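GMP reductase (Trypanosoma brucei brucei, PDB 6JIG) probably catalyses the irreversible NADPH-dependent deamination of GMP to IMP, and binds guanine nucleotides at its CBS domains as well. Local coordinates at residues Asp240-Asn243 with Arg244-Leu248. The protein carries 1 engineered substitution. Numbering follows the deposited sequence.
Sequences DDMN and RAIRL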
# COMPACT_ATOMS: atom_id res chain seq x y z
N ASP A 240 -15.16 -34.87 35.13
CA ASP A 240 -14.81 -35.87 34.13
C ASP A 240 -13.32 -35.88 33.79
O ASP A 240 -12.82 -36.89 33.27
CB ASP A 240 -15.62 -35.63 32.86
CG ASP A 240 -15.44 -36.73 31.84
OD1 ASP A 240 -15.54 -37.92 32.21
OD2 ASP A 240 -15.19 -36.40 30.66
N ASP A 241 -12.59 -34.79 34.06
CA ASP A 241 -11.17 -34.78 33.75
C ASP A 241 -10.40 -35.80 34.59
O ASP A 241 -9.34 -36.28 34.16
CB ASP A 241 -10.60 -33.38 33.95
CG ASP A 241 -10.97 -32.46 32.81
OD1 ASP A 241 -10.44 -32.66 31.69
OD2 ASP A 241 -11.81 -31.55 33.03
N MET A 242 -10.91 -36.15 35.77
CA MET A 242 -10.27 -37.20 36.56
C MET A 242 -10.31 -38.53 35.81
O MET A 242 -9.32 -39.27 35.79
CB MET A 242 -10.93 -37.30 37.93
CG MET A 242 -10.20 -38.17 38.91
SD MET A 242 -8.55 -37.55 39.32
CE MET A 242 -7.79 -39.06 39.88
N ASN A 243 -11.45 -38.84 35.18
CA ASN A 243 -11.53 -40.04 34.36
C ASN A 243 -10.56 -39.99 33.19
O ASN A 243 -9.87 -40.97 32.89
CB ASN A 243 -12.96 -40.23 33.85
CG ASN A 243 -13.21 -41.62 33.33
OD1 ASN A 243 -13.34 -41.84 32.12
ND2 ASN A 243 -13.27 -42.59 34.25
N ARG A 244 -10.48 -38.84 32.51
CA ARG A 244 -9.49 -38.66 31.45
C ARG A 244 -8.08 -38.89 31.97
O ARG A 244 -7.28 -39.60 31.34
CB ARG A 244 -9.63 -37.25 30.86
CG ARG A 244 -8.70 -36.95 29.69
CD ARG A 244 -8.85 -35.51 29.24
NE ARG A 244 -10.17 -35.26 28.65
CZ ARG A 244 -10.42 -35.32 27.35
NH1 ARG A 244 -9.44 -35.61 26.50
NH2 ARG A 244 -11.64 -35.08 26.88
N ALA A 245 -7.75 -38.32 33.13
CA ALA A 245 -6.41 -38.47 33.68
C ALA A 245 -6.08 -39.93 33.95
O ALA A 245 -4.97 -40.40 33.64
CB ALA A 245 -6.30 -37.67 34.98
N ILE A 246 -7.01 -40.65 34.57
CA ILE A 246 -6.76 -42.06 34.88
C ILE A 246 -6.45 -42.83 33.61
O ILE A 246 -5.48 -43.59 33.54
CB ILE A 246 -7.96 -42.66 35.63
CG1 ILE A 246 -7.95 -42.22 37.09
CG2 ILE A 246 -7.93 -44.20 35.54
CD1 ILE A 246 -9.35 -42.13 37.72
N ARG A 247 -7.27 -42.62 32.57
CA ARG A 247 -7.09 -43.36 31.32
C ARG A 247 -5.82 -42.94 30.57
O ARG A 247 -5.18 -43.78 29.93
CB ARG A 247 -8.34 -43.20 30.47
CG ARG A 247 -9.57 -43.87 31.13
CD ARG A 247 -10.88 -43.58 30.43
NE ARG A 247 -10.84 -43.95 29.03
CZ ARG A 247 -11.82 -43.71 28.16
NH1 ARG A 247 -12.93 -43.11 28.57
NH2 ARG A 247 -11.69 -44.06 26.89
N LEU A 248 -5.44 -41.66 30.66
CA LEU A 248 -4.18 -41.24 30.05
C LEU A 248 -2.99 -41.92 30.71
O LEU A 248 -2.06 -42.35 30.03
CB LEU A 248 -4.03 -39.72 30.16
CG LEU A 248 -4.92 -38.87 29.26
CD1 LEU A 248 -4.90 -37.41 29.70
CD2 LEU A 248 -4.47 -39.00 27.81
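Ala245 N donates to Asp241 O at 2.8 Å, one of the i to i+4 backbone bonds that wind residues 240-248 into the first turns of helix 239-251. This helix links strands 232-235 and 255-259 in a beta-alpha-beta unit of the TIM barrel. Next along, Ile246 N reaches Met242 O at 3.0 Å, and the Ala245 methyl tucks against Met242 O.

One turn apart, Asp241 and Arg244 run side by side and point the same way. Asp241 OD1 stays 4.0 Å from Arg244 NE, beyond salt-bridge range, with carboxylate and guanidinium planes 42° apart; the charges probably still attract. Each end is held elsewhere: Asp241 OD2 takes the backbone N-H of Lys238, while Arg244 NH1 and NH2 bond to Gln84 OE1 and Cys79 O. Arg244 starts out extended and bends at its third torsion (chi3 -67°), which turns its guanidinium to Gln84 of helix 81-93 and to Cys79 just before it.

Around the helix, Met242 and Ile246 meet through their ends, CE to CD1 at 4.1 Å, with Met242 against Asp278 and Ile246 against Arg280. Asn243 brings its amide oxygen to the edge of the Arg247 guanidinium, the two planes 73° apart. The approach is loose: Asn243 OD1 lies in the guanidinium plane, 3.8 Å from Arg247 NH1 and 3.5 Å from Arg247 CD.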